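WipB (Legionella pneumophila, PDB 5NNY) acts as a translocated Ser/Thr phosphatase effector that targets the host lysosomal nutrient-sensing machinery, the chain here being its phosphatase domain. Local coordinates at residues H262-R267 with T277-A282; I124-H129 with A283-R288; F107-L112 with E176-I181; I131-A136 with N159-L164; I193-D198 with D235-I240. All blocks are in the same frame, centred on the assembly; numbering follows the deposited sequence.

All five contacts lie in the phosphatase domain, whose six-stranded mixed sheet is flanked by helices. Contact 2, where the turn after strand 121-125 meets helix 280-286, touches each of the others. It shares helix 280-286 with contact 1 (centres about 11 Å apart), helix 128-138 with contact 4 (about 15 Å), and the sheet with contact 5 (about 18 Å). Contacts 3 and 4, about 12 Å apart between centres, merge through F133 and V178. Contact 5 is on the other side of the chain's centre from both. Along the sequence contacts 1, 4 and 5 nest inside the loop closed by contact 2, while contact 3 crosses it, so contact 2 brings late helix 280-286 back onto the turn after strand 121-125.

Contact 1 of 5, residues H262-R267 with T277-A282; sequences HDMMYR and TDEVVA
M264 carries the tight half of this contact between helix 262-270 and the start of helix 280-286. Its CB lies 3.8 Å from A282 CB, and its extended chain runs past E279, with SD 3.8 Å from E279 CA. M265, bent at chi2 and chi3, brings SD to 3.9 Å from A282 CB, so both methionines converge on the one methyl of A282. The polar side opens to solvent at D278 and D263, with R267 partly exposed. M264 CE reaches D278 OD2 at 3.4 Å, beside a carboxylate whose OD1 is bonded to S276. R267 grips the buried E279 end-on: NH1 and NH2 each donate to OE1 at 2.7 Å, both bonds bent to about 140°. The two planar groups are nearly coplanar, 28° apart. NH1 also donates to D263 OD2 at 2.8 Å, and E279 OE2 is held by the backbone N of S276. One arginine thus joins two carboxylates in a salt-bridge network, which probably offsets their mutual repulsion and ties helix 262-270 to E279, the N-cap residue of helix 280-286.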
# COMPACT_ATOMS: atom_id res chain seq x y z
N HIS A 262 -9.34 -16.79 -1.21
CA HIS A 262 -10.19 -15.88 -0.44
C HIS A 262 -10.59 -16.48 0.90
O HIS A 262 -10.83 -15.74 1.86
CB HIS A 262 -11.41 -15.47 -1.27
CG HIS A 262 -11.07 -14.55 -2.41
ND1 HIS A 262 -11.28 -14.88 -3.73
CD2 HIS A 262 -10.51 -13.32 -2.42
CE1 HIS A 262 -10.88 -13.89 -4.50
NE2 HIS A 262 -10.41 -12.93 -3.73
N ASP A 263 -10.65 -17.80 1.02
CA ASP A 263 -10.95 -18.39 2.32
C ASP A 263 -9.85 -18.05 3.34
O ASP A 263 -10.12 -17.88 4.53
CB ASP A 263 -11.13 -19.91 2.19
CG ASP A 263 -9.90 -20.62 1.65
OD1 ASP A 263 -9.67 -20.61 0.42
OD2 ASP A 263 -9.15 -21.21 2.47
N MET A 264 -8.61 -17.96 2.87
CA MET A 264 -7.52 -17.55 3.76
C MET A 264 -7.75 -16.14 4.28
O MET A 264 -7.40 -15.82 5.42
CB MET A 264 -6.18 -17.61 3.03
CG MET A 264 -5.75 -18.97 2.55
SD MET A 264 -4.27 -18.72 1.57
CE MET A 264 -4.09 -20.27 0.71
N MET A 265 -8.31 -15.27 3.45
CA MET A 265 -8.48 -13.88 3.86
C MET A 265 -9.67 -13.72 4.81
O MET A 265 -9.63 -12.88 5.72
CB MET A 265 -8.63 -12.99 2.61
CG MET A 265 -7.44 -13.12 1.67
SD MET A 265 -5.87 -12.77 2.50
CE MET A 265 -5.79 -10.99 2.32
N TYR A 266 -10.73 -14.50 4.61
CA TYR A 266 -11.82 -14.47 5.59
C TYR A 266 -11.32 -14.94 6.95
O TYR A 266 -11.61 -14.32 7.99
CB TYR A 266 -12.98 -15.35 5.14
CG TYR A 266 -13.82 -14.78 4.01
CD1 TYR A 266 -14.70 -13.72 4.25
CD2 TYR A 266 -13.77 -15.32 2.73
CE1 TYR A 266 -15.48 -13.20 3.24
CE2 TYR A 266 -14.57 -14.80 1.69
CZ TYR A 266 -15.41 -13.73 1.96
OH TYR A 266 -16.20 -13.20 0.97
N ARG A 267 -10.60 -16.05 6.98
CA ARG A 267 -10.09 -16.55 8.25
C ARG A 267 -9.03 -15.61 8.80
O ARG A 267 -8.90 -15.45 10.03
CB ARG A 267 -9.54 -17.97 8.08
CG ARG A 267 -10.64 -19.03 7.92
CD ARG A 267 -10.06 -20.42 7.74
NE ARG A 267 -9.50 -20.63 6.41
CZ ARG A 267 -8.21 -20.83 6.15
NH1 ARG A 267 -7.82 -21.03 4.90
NH2 ARG A 267 -7.32 -20.85 7.13
N THR A 277 1.37 -24.08 4.98
CA THR A 277 2.46 -23.42 4.25
C THR A 277 1.93 -22.51 3.14
O THR A 277 2.46 -21.41 2.91
CB THR A 277 3.40 -24.47 3.68
OG1 THR A 277 3.95 -25.24 4.75
CG2 THR A 277 4.53 -23.83 2.91
N ASP A 278 0.87 -22.93 2.47
CA ASP A 278 0.31 -22.16 1.36
C ASP A 278 -0.34 -20.86 1.82
O ASP A 278 -0.63 -20.00 0.98
CB ASP A 278 -0.70 -23.01 0.57
CG ASP A 278 -1.88 -23.48 1.41
OD1 ASP A 278 -1.69 -23.85 2.58
OD2 ASP A 278 -3.02 -23.50 0.87
N GLU A 279 -0.58 -20.71 3.11
CA GLU A 279 -1.26 -19.55 3.67
C GLU A 279 -0.29 -18.48 4.16
O GLU A 279 -0.73 -17.50 4.78
CB GLU A 279 -2.16 -19.99 4.84
CG GLU A 279 -3.14 -21.09 4.48
CD GLU A 279 -4.00 -21.56 5.67
OE1 GLU A 279 -5.24 -21.59 5.52
OE2 GLU A 279 -3.44 -21.89 6.74
N VAL A 280 1.00 -18.63 3.90
CA VAL A 280 2.00 -17.81 4.60
C VAL A 280 1.91 -16.34 4.16
O VAL A 280 2.16 -15.43 4.95
CB VAL A 280 3.41 -18.38 4.40
CG1 VAL A 280 3.90 -18.22 2.96
CG2 VAL A 280 4.38 -17.71 5.39
N VAL A 281 1.50 -16.08 2.91
CA VAL A 281 1.31 -14.69 2.51
C VAL A 281 0.12 -14.09 3.26
O VAL A 281 0.20 -12.99 3.81
CB VAL A 281 1.15 -14.57 0.98
CG1 VAL A 281 0.80 -13.13 0.58
CG2 VAL A 281 2.44 -14.97 0.26
N ALA A 282 -0.99 -14.83 3.33
CA ALA A 282 -2.12 -14.36 4.13
C ALA A 282 -1.70 -14.17 5.59
O ALA A 282 -2.02 -13.14 6.21
CB ALA A 282 -3.30 -15.34 4.02

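Contact 2 of 5, residues I124-H129 with A283-R288; sequences ILLSNH and ATVWGR
L126 is the first residue of 124-129 to meet 283-288: its CG lies 3.8 Å from V285 CG1, an apolar contact just past the end of strand 121-125. S127 follows with its CB directed away from helix 280-286, its OG capping the backbone N of G130 at the start of helix 128-138, while its backbone faces V285. N128 then makes the main contact. A chi1 of 40° sets its amide over one face of the W286 indole, the two planes 26° apart. CB forms a CH-pi contact 3.9 Å from the centroid of the W286 six-membered ring, 24° off the normal, and ND2 stands 3.6 Å from W286 CH2. A water bridges the amide oxygen to the helix, donating to N128 OD1 (3.1 Å) and to V285 O (3.0 Å). The position and sequence of N128-H129 are consistent with the Asn-His signature that follows a central strand in calcineurin-like phosphoesterases. Beyond W286 the helix closes in a Schellman motif with G287 at C-prime, R288 N bonding A283 O at 3.0 Å. The contact lies between strand 190-198, which pairs with strand 121-125, and helix 262-270, whose M265 and Y269 pack on W286.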
# COMPACT_ATOMS: atom_id res chain seq x y z
N ILE A 124 6.48 0.30 -0.42
CA ILE A 124 5.12 0.07 0.06
C ILE A 124 5.03 -1.37 0.55
O ILE A 124 5.26 -2.30 -0.22
CB ILE A 124 4.08 0.33 -1.03
CG1 ILE A 124 4.24 1.76 -1.55
CG2 ILE A 124 2.67 0.14 -0.49
CD1 ILE A 124 3.41 2.06 -2.81
N LEU A 125 4.71 -1.54 1.82
CA LEU A 125 4.64 -2.87 2.41
C LEU A 125 3.26 -3.44 2.15
O LEU A 125 2.25 -2.77 2.37
CB LEU A 125 4.94 -2.82 3.91
CG LEU A 125 6.43 -2.65 4.17
CD1 LEU A 125 6.69 -2.20 5.58
CD2 LEU A 125 7.16 -3.96 3.87
N LEU A 126 3.22 -4.68 1.66
CA LEU A 126 1.95 -5.31 1.30
C LEU A 126 1.01 -5.39 2.50
O LEU A 126 1.41 -5.77 3.61
CB LEU A 126 2.21 -6.72 0.74
CG LEU A 126 1.02 -7.44 0.09
CD1 LEU A 126 0.53 -6.65 -1.12
CD2 LEU A 126 1.37 -8.88 -0.30
N SER A 127 -0.26 -5.01 2.27
CA SER A 127 -1.28 -5.03 3.31
C SER A 127 -2.54 -5.65 2.74
O SER A 127 -2.69 -5.81 1.52
CB SER A 127 -1.58 -3.62 3.86
OG SER A 127 -2.17 -2.75 2.89
N ASN A 128 -3.46 -5.99 3.65
CA ASN A 128 -4.75 -6.51 3.22
C ASN A 128 -5.53 -5.47 2.42
O ASN A 128 -6.19 -5.82 1.43
CB ASN A 128 -5.57 -6.98 4.44
CG ASN A 128 -5.44 -6.06 5.65
OD1 ASN A 128 -4.36 -5.93 6.24
ND2 ASN A 128 -6.55 -5.46 6.07
N HIS A 129 -5.42 -4.19 2.79
CA HIS A 129 -6.11 -3.14 2.03
C HIS A 129 -5.50 -3.00 0.64
O HIS A 129 -6.22 -3.00 -0.37
CB HIS A 129 -6.05 -1.81 2.79
CG HIS A 129 -6.92 -1.74 4.00
ND1 HIS A 129 -8.24 -1.37 3.95
CD2 HIS A 129 -6.64 -1.97 5.31
CE1 HIS A 129 -8.75 -1.39 5.17
NE2 HIS A 129 -7.80 -1.75 6.01
N ALA A 283 -0.96 -15.13 6.14
CA ALA A 283 -0.51 -15.03 7.53
C ALA A 283 0.36 -13.79 7.74
O ALA A 283 0.26 -13.10 8.75
CB ALA A 283 0.25 -16.30 7.91
N THR A 284 1.18 -13.44 6.74
CA THR A 284 2.06 -12.28 6.89
C THR A 284 1.27 -10.97 6.82
O THR A 284 1.45 -10.08 7.66
CB THR A 284 3.15 -12.33 5.82
OG1 THR A 284 3.97 -13.48 6.03
CG2 THR A 284 4.04 -11.08 5.88
N VAL A 285 0.40 -10.81 5.82
CA VAL A 285 -0.30 -9.53 5.71
C VAL A 285 -1.30 -9.35 6.85
O VAL A 285 -1.60 -8.22 7.23
CB VAL A 285 -0.98 -9.36 4.33
CG1 VAL A 285 0.07 -9.34 3.21
CG2 VAL A 285 -2.04 -10.45 4.08
N TRP A 286 -1.86 -10.45 7.39
CA TRP A 286 -2.79 -10.30 8.51
C TRP A 286 -2.11 -10.39 9.87
O TRP A 286 -2.74 -10.07 10.88
CB TRP A 286 -3.92 -11.35 8.42
CG TRP A 286 -4.99 -11.03 7.35
CD1 TRP A 286 -5.09 -11.59 6.11
CD2 TRP A 286 -6.05 -10.07 7.46
NE1 TRP A 286 -6.17 -11.03 5.43
CE2 TRP A 286 -6.77 -10.10 6.24
CE3 TRP A 286 -6.48 -9.20 8.47
CZ2 TRP A 286 -7.87 -9.30 6.01
CZ3 TRP A 286 -7.55 -8.39 8.23
CH2 TRP A 286 -8.25 -8.45 7.02
N GLY A 287 -0.84 -10.77 9.92
CA GLY A 287 -0.15 -10.84 11.21
C GLY A 287 -0.64 -11.97 12.09
O GLY A 287 -0.67 -11.83 13.32
N ARG A 288 -1.02 -13.10 11.48
CA ARG A 288 -1.60 -14.23 12.20
C ARG A 288 -0.58 -15.33 12.43
O ARG A 288 0.47 -15.38 11.79
CB ARG A 288 -2.79 -14.82 11.42
CG ARG A 288 -3.85 -13.81 11.05
CD ARG A 288 -4.34 -13.07 12.30
NE ARG A 288 -5.45 -12.19 11.96
CZ ARG A 288 -5.83 -11.15 12.69
NH1 ARG A 288 -5.20 -10.86 13.82
NH2 ARG A 288 -6.86 -10.40 12.30
O HOH W 1 -3.21 -6.54 9.09

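Contact 3 of 5, residues F107-L112 with E176-I181; sequences FILKLL and EEVLNI
The carboxylate of E177 is the flat group that meets K110: K110 NZ donates to OE2 at 3.0 Å, nearly in line with the CD-OE2 bond, while OE1 is bonded to the hydroxyl of Y106. This salt bridge flanks a helix-helix packing in the phosphatase domain, where segments 107-112 and 176-181 cross at 49° with axes 10.6 Å apart. K110 reaches E177 because its chain bends at chi2 and chi3 (-50° and -97°), and NZ also bonds Q113 OE1, giving the ammonium two polar anchors. The turn at chi2 lays K110 CD 3.9 Å from I181 CD1, so the lysine's methylene chain packs on the tip of the isoleucine. L109 fills the buried side, its two methyl branches divided between partners. CD1 faces V178 CG1 at 4.1 Å, and CD2 meets I181 CG2 at 4.0 Å. I181 CG2 also presses against the backbone of helix 105-117, 3.7 Å from L109 O.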
# COMPACT_ATOMS: atom_id res chain seq x y z
N PHE A 107 -6.36 10.25 -5.13
CA PHE A 107 -5.51 11.30 -4.58
C PHE A 107 -4.11 10.77 -4.26
O PHE A 107 -3.10 11.37 -4.64
CB PHE A 107 -6.14 11.91 -3.33
CG PHE A 107 -7.37 12.77 -3.60
CD1 PHE A 107 -7.60 13.33 -4.86
CD2 PHE A 107 -8.24 13.06 -2.57
CE1 PHE A 107 -8.72 14.14 -5.08
CE2 PHE A 107 -9.35 13.89 -2.77
CZ PHE A 107 -9.59 14.43 -4.04
N ILE A 108 -4.05 9.62 -3.58
CA ILE A 108 -2.75 9.05 -3.21
C ILE A 108 -2.08 8.43 -4.43
O ILE A 108 -0.86 8.44 -4.54
CB ILE A 108 -2.92 8.06 -2.04
CG1 ILE A 108 -3.04 8.87 -0.74
CG2 ILE A 108 -1.76 7.06 -1.96
CD1 ILE A 108 -2.95 8.10 0.53
N LEU A 109 -2.87 7.93 -5.38
CA LEU A 109 -2.27 7.37 -6.60
C LEU A 109 -1.50 8.44 -7.37
O LEU A 109 -0.42 8.18 -7.90
CB LEU A 109 -3.34 6.74 -7.49
CG LEU A 109 -3.92 5.40 -7.03
CD1 LEU A 109 -5.06 4.96 -7.96
CD2 LEU A 109 -2.82 4.34 -6.99
N LYS A 110 -2.06 9.65 -7.45
CA LYS A 110 -1.38 10.74 -8.14
C LYS A 110 -0.15 11.19 -7.38
O LYS A 110 0.85 11.60 -7.99
CB LYS A 110 -2.32 11.94 -8.34
CG LYS A 110 -3.42 11.70 -9.37
CD LYS A 110 -2.86 11.15 -10.68
CE LYS A 110 -2.65 12.25 -11.72
NZ LYS A 110 -1.90 11.73 -12.92
N LEU A 111 -0.21 11.14 -6.04
CA LEU A 111 0.96 11.49 -5.23
C LEU A 111 2.09 10.49 -5.44
O LEU A 111 3.25 10.88 -5.61
CB LEU A 111 0.59 11.58 -3.75
CG LEU A 111 -0.02 12.93 -3.35
CD1 LEU A 111 -0.55 12.87 -1.94
CD2 LEU A 111 1.02 14.07 -3.47
N LEU A 112 1.76 9.19 -5.41
CA LEU A 112 2.76 8.17 -5.70
C LEU A 112 3.37 8.37 -7.08
O LEU A 112 4.58 8.21 -7.26
CB LEU A 112 2.14 6.77 -5.59
CG LEU A 112 1.62 6.37 -4.20
CD1 LEU A 112 0.97 4.97 -4.22
CD2 LEU A 112 2.77 6.43 -3.16
N GLU A 176 -7.90 3.39 -17.60
CA GLU A 176 -6.54 3.34 -18.14
C GLU A 176 -5.56 4.14 -17.28
O GLU A 176 -4.43 3.70 -17.07
CB GLU A 176 -6.49 3.83 -19.60
CG GLU A 176 -7.48 3.20 -20.64
CD GLU A 176 -7.72 1.66 -20.58
OE1 GLU A 176 -8.56 1.17 -21.37
OE2 GLU A 176 -7.09 0.93 -19.77
N GLU A 177 -5.97 5.30 -16.78
CA GLU A 177 -5.08 6.06 -15.90
C GLU A 177 -4.76 5.27 -14.64
O GLU A 177 -3.60 5.16 -14.24
CB GLU A 177 -5.70 7.41 -15.53
CG GLU A 177 -4.92 8.15 -14.45
CD GLU A 177 -5.14 9.66 -14.43
OE1 GLU A 177 -6.31 10.11 -14.52
OE2 GLU A 177 -4.13 10.39 -14.32
N VAL A 178 -5.79 4.71 -14.00
CA VAL A 178 -5.58 3.96 -12.76
C VAL A 178 -4.67 2.77 -13.02
O VAL A 178 -3.72 2.52 -12.27
CB VAL A 178 -6.94 3.52 -12.17
CG1 VAL A 178 -6.71 2.63 -10.93
CG2 VAL A 178 -7.77 4.72 -11.82
N LEU A 179 -4.96 2.02 -14.09
CA LEU A 179 -4.16 0.85 -14.42
C LEU A 179 -2.73 1.23 -14.79
O LEU A 179 -1.79 0.53 -14.42
CB LEU A 179 -4.81 0.05 -15.56
CG LEU A 179 -6.09 -0.70 -15.17
CD1 LEU A 179 -6.88 -1.13 -16.42
CD2 LEU A 179 -5.75 -1.89 -14.24
N ASN A 180 -2.54 2.34 -15.50
CA ASN A 180 -1.17 2.75 -15.80
C ASN A 180 -0.39 3.01 -14.51
O ASN A 180 0.76 2.58 -14.38
CB ASN A 180 -1.13 3.98 -16.70
CG ASN A 180 0.29 4.49 -16.90
OD1 ASN A 180 1.03 4.00 -17.75
ND2 ASN A 180 0.69 5.46 -16.09
N ILE A 181 -1.00 3.72 -13.56
CA ILE A 181 -0.31 3.99 -12.30
C ILE A 181 -0.05 2.68 -11.56
O ILE A 181 1.02 2.48 -10.98
CB ILE A 181 -1.12 4.99 -11.45
CG1 ILE A 181 -1.23 6.34 -12.18
CG2 ILE A 181 -0.46 5.23 -10.08
CD1 ILE A 181 -2.04 7.37 -11.43

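Contact 4 of 5, residues I131-A136 with N159-L164; sequences IEFVEA and NSFHAL
F161 and F133 each turn their ring away from the backbone N (chi1 -180° for F161), and this rotamer carries F161 across to helix 128-138. The motif is a helix-helix packing: segments 131-136 and 159-164 run in similar directions, 27° apart, at an axis separation of 11.5 Å. The distance is bridged mostly by one ring, since F161 inserts among E132 and A136, whose CB atoms point toward its segment, and F133 at the flank. Its CZ touches A136 CB at 3.6 Å, an ordinary close apolar contact. Its CE1 comes to the edge of the F133 ring, near that ring's plane, 4.0 Å from CD1, so the phenylalanines meet without face-to-face overlap. E132 is extended beyond CG and brings OE2 to 3.6 Å from F161 CD2, with carboxylate and ring planes 76° apart. Its OE1 is bonded to Q156 NE2, which anchors the acid in this buried setting. F133 in turn meets Y186 of helix 175-186 edge-to-face, linking the pair to a third helix. The contact closes at L164, whose CD2 lies 4.4 Å from F133 CE1.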
# COMPACT_ATOMS: atom_id res chain seq x y z
N ILE A 131 -3.81 -5.13 -1.05
CA ILE A 131 -3.99 -6.32 -1.82
C ILE A 131 -5.36 -6.32 -2.58
O ILE A 131 -5.48 -6.93 -3.56
CB ILE A 131 -3.76 -7.55 -0.93
CG1 ILE A 131 -2.83 -8.52 -1.57
CG2 ILE A 131 -5.04 -8.21 -0.57
CD1 ILE A 131 -2.24 -9.47 -0.58
N GLU A 132 -6.37 -5.65 -2.06
CA GLU A 132 -7.61 -5.54 -2.77
C GLU A 132 -7.40 -4.70 -4.05
O GLU A 132 -7.94 -5.00 -5.07
CB GLU A 132 -8.67 -4.95 -1.89
CG GLU A 132 -9.92 -4.63 -2.62
CD GLU A 132 -11.11 -4.27 -1.71
OE1 GLU A 132 -11.02 -4.34 -0.52
OE2 GLU A 132 -12.12 -3.89 -2.26
N PHE A 133 -6.62 -3.63 -3.95
CA PHE A 133 -6.32 -2.85 -5.15
C PHE A 133 -5.52 -3.68 -6.16
O PHE A 133 -5.81 -3.65 -7.37
CB PHE A 133 -5.56 -1.57 -4.77
CG PHE A 133 -5.26 -0.66 -5.94
CD1 PHE A 133 -6.27 0.04 -6.56
CD2 PHE A 133 -3.96 -0.56 -6.42
CE1 PHE A 133 -6.00 0.88 -7.64
CE2 PHE A 133 -3.66 0.29 -7.49
CZ PHE A 133 -4.70 1.00 -8.11
N VAL A 134 -4.54 -4.44 -5.68
CA VAL A 134 -3.76 -5.33 -6.53
C VAL A 134 -4.69 -6.28 -7.28
O VAL A 134 -4.58 -6.47 -8.49
CB VAL A 134 -2.73 -6.11 -5.69
CG1 VAL A 134 -2.16 -7.26 -6.51
CG2 VAL A 134 -1.64 -5.17 -5.19
N GLU A 135 -5.57 -6.95 -6.54
CA GLU A 135 -6.43 -7.96 -7.14
C GLU A 135 -7.36 -7.34 -8.17
O GLU A 135 -7.51 -7.88 -9.27
CB GLU A 135 -7.24 -8.67 -6.05
CG GLU A 135 -7.95 -9.94 -6.57
CD GLU A 135 -8.89 -10.53 -5.53
OE1 GLU A 135 -10.04 -10.05 -5.45
OE2 GLU A 135 -8.45 -11.44 -4.79
N ALA A 136 -7.99 -6.22 -7.82
CA ALA A 136 -8.84 -5.50 -8.75
C ALA A 136 -8.11 -5.19 -10.04
O ALA A 136 -8.65 -5.38 -11.14
CB ALA A 136 -9.34 -4.21 -8.10
N ASN A 159 -13.73 2.70 1.70
CA ASN A 159 -14.42 3.89 1.18
C ASN A 159 -13.65 4.51 0.03
O ASN A 159 -14.22 4.88 -1.00
CB ASN A 159 -14.60 4.94 2.29
CG ASN A 159 -15.31 6.19 1.78
OD1 ASN A 159 -16.47 6.14 1.43
ND2 ASN A 159 -14.60 7.33 1.75
N SER A 160 -12.34 4.64 0.19
CA SER A 160 -11.55 5.37 -0.80
C SER A 160 -11.51 4.63 -2.13
O SER A 160 -11.34 5.27 -3.18
CB SER A 160 -10.14 5.60 -0.28
OG SER A 160 -9.52 4.35 -0.04
N PHE A 161 -11.67 3.30 -2.11
CA PHE A 161 -11.69 2.54 -3.35
C PHE A 161 -13.08 2.54 -3.95
O PHE A 161 -13.23 2.67 -5.17
CB PHE A 161 -11.18 1.12 -3.08
CG PHE A 161 -11.14 0.22 -4.30
CD1 PHE A 161 -10.30 0.49 -5.37
CD2 PHE A 161 -11.94 -0.93 -4.35
CE1 PHE A 161 -10.27 -0.35 -6.48
CE2 PHE A 161 -11.90 -1.77 -5.44
CZ PHE A 161 -11.07 -1.49 -6.50
N HIS A 162 -14.11 2.38 -3.11
CA HIS A 162 -15.49 2.56 -3.55
C HIS A 162 -15.67 3.91 -4.25
O HIS A 162 -16.28 3.98 -5.32
CB HIS A 162 -16.44 2.45 -2.35
CG HIS A 162 -17.89 2.50 -2.73
ND1 HIS A 162 -18.44 1.71 -3.72
CD2 HIS A 162 -18.91 3.25 -2.24
CE1 HIS A 162 -19.73 1.97 -3.83
NE2 HIS A 162 -20.04 2.90 -2.94
N ALA A 163 -15.14 4.98 -3.65
CA ALA A 163 -15.23 6.29 -4.29
C ALA A 163 -14.53 6.28 -5.65
O ALA A 163 -15.01 6.89 -6.61
CB ALA A 163 -14.63 7.37 -3.39
N LEU A 164 -13.41 5.57 -5.75
CA LEU A 164 -12.72 5.47 -7.04
C LEU A 164 -13.59 4.76 -8.07
O LEU A 164 -13.74 5.23 -9.19
CB LEU A 164 -11.39 4.73 -6.87
CG LEU A 164 -10.53 4.72 -8.14
CD1 LEU A 164 -10.10 6.11 -8.53
CD2 LEU A 164 -9.32 3.82 -7.95

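Contact 5 of 5, residues I193-D198 with D235-I240; sequences ISYSLD and DLAKTI
A helix laid on a face of the central sheet defines this contact of the phosphatase domain: segment 235-240 of helix 233-253 covers strand 194-198, its axis 8.9 Å from the strand and running roughly antiparallel to it at 151°. The alternation along 194-198 decides what faces the helix: the CB atoms of Y195 and L197 point to it and that of S194 away, with I193 just before also pointing toward it. Y195 is central. Its chi1 of 63° places CG between the backbone N and the carbonyl carbon, and the ring then lies beneath A237. The A237 methyl sits over one face, CB 3.7 Å from the ring centroid and 21° off the normal, a CH-pi contact. At the edge of the same ring, near its plane, I240 CG2 approaches CD2 at 3.6 Å. The phenol OH is bonded to D241 OD1, one residue beyond the segment, so the ring is held both by packing and at its polar end. I240 CG2 serves a second partner, I193 CG1, at 3.8 Å, the two isoleucines crossing at about a right angle. L197 supplies the outer end of the patch, CD2 3.8 Å from A237 CB. Within the fold, strand 190-198 lies between 121-125, whose E123 bonds S194 OG, and the antiparallel 203-208, while helix 214-224 packs on I193 and L236 alongside helix 233-253.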
# COMPACT_ATOMS: atom_id res chain seq x y z
N ILE A 193 7.96 -7.80 2.73
CA ILE A 193 8.65 -7.37 3.94
C ILE A 193 9.88 -6.59 3.47
O ILE A 193 10.29 -6.69 2.31
CB ILE A 193 9.07 -8.56 4.85
CG1 ILE A 193 9.88 -9.58 4.06
CG2 ILE A 193 7.86 -9.21 5.50
CD1 ILE A 193 10.41 -10.72 4.90
N SER A 194 10.46 -5.82 4.38
CA SER A 194 11.62 -5.00 4.05
C SER A 194 12.54 -4.94 5.27
O SER A 194 12.26 -5.55 6.31
CB SER A 194 11.21 -3.61 3.58
OG SER A 194 12.35 -2.93 3.08
N TYR A 195 13.65 -4.20 5.14
CA TYR A 195 14.61 -4.15 6.24
C TYR A 195 15.52 -2.94 6.15
O TYR A 195 15.72 -2.35 5.08
CB TYR A 195 15.45 -5.44 6.30
CG TYR A 195 16.30 -5.64 5.08
CD1 TYR A 195 17.52 -4.99 4.94
CD2 TYR A 195 15.88 -6.48 4.05
CE1 TYR A 195 18.29 -5.15 3.82
CE2 TYR A 195 16.64 -6.65 2.92
CZ TYR A 195 17.85 -5.99 2.81
OH TYR A 195 18.60 -6.16 1.68
N SER A 196 16.09 -2.59 7.30
CA SER A 196 17.24 -1.69 7.39
C SER A 196 18.35 -2.47 8.07
O SER A 196 18.14 -3.06 9.13
CB SER A 196 16.91 -0.43 8.19
OG SER A 196 18.07 0.37 8.35
N LEU A 197 19.52 -2.52 7.44
CA LEU A 197 20.58 -3.41 7.88
C LEU A 197 21.81 -2.63 8.32
O LEU A 197 22.21 -1.66 7.67
CB LEU A 197 20.94 -4.39 6.75
CG LEU A 197 22.13 -5.34 6.89
CD1 LEU A 197 21.83 -6.47 7.88
CD2 LEU A 197 22.49 -5.89 5.53
N ASP A 198 22.41 -3.07 9.43
CA ASP A 198 23.66 -2.51 9.95
C ASP A 198 24.65 -3.66 9.97
O ASP A 198 24.75 -4.40 10.97
CB ASP A 198 23.46 -1.91 11.35
CG ASP A 198 24.71 -1.25 11.90
OD1 ASP A 198 25.81 -1.50 11.37
OD2 ASP A 198 24.57 -0.47 12.87
N ASP A 235 22.88 -12.24 6.19
CA ASP A 235 22.29 -13.39 5.51
C ASP A 235 20.77 -13.29 5.47
O ASP A 235 20.14 -13.65 4.47
CB ASP A 235 22.72 -14.69 6.19
CG ASP A 235 23.71 -15.48 5.35
OD1 ASP A 235 24.20 -14.92 4.34
OD2 ASP A 235 24.00 -16.65 5.69
N LEU A 236 20.16 -12.83 6.56
CA LEU A 236 18.71 -12.68 6.57
C LEU A 236 18.27 -11.64 5.55
O LEU A 236 17.27 -11.82 4.85
CB LEU A 236 18.24 -12.29 7.97
CG LEU A 236 16.72 -12.34 8.18
CD1 LEU A 236 16.19 -13.76 8.08
CD2 LEU A 236 16.31 -11.69 9.50
N ALA A 237 19.02 -10.54 5.45
CA ALA A 237 18.74 -9.53 4.44
C ALA A 237 18.83 -10.12 3.05
O ALA A 237 18.02 -9.80 2.17
CB ALA A 237 19.72 -8.37 4.60
N LYS A 238 19.81 -11.00 2.81
CA LYS A 238 19.91 -11.64 1.51
C LYS A 238 18.70 -12.52 1.24
O LYS A 238 18.18 -12.56 0.12
CB LYS A 238 21.20 -12.47 1.44
CG LYS A 238 21.14 -13.63 0.48
N THR A 239 18.21 -13.21 2.27
CA THR A 239 17.00 -14.02 2.13
C THR A 239 15.80 -13.14 1.81
O THR A 239 14.94 -13.52 0.99
CB THR A 239 16.76 -14.81 3.41
OG1 THR A 239 17.90 -15.63 3.68
CG2 THR A 239 15.49 -15.70 3.30
N ILE A 240 15.71 -11.97 2.44
CA ILE A 240 14.55 -11.10 2.24
C ILE A 240 14.57 -10.55 0.82
O ILE A 240 13.54 -10.51 0.13
CB ILE A 240 14.50 -10.00 3.32
CG1 ILE A 240 14.24 -10.61 4.70
CG2 ILE A 240 13.46 -8.93 3.00
CD1 ILE A 240 14.39 -9.59 5.84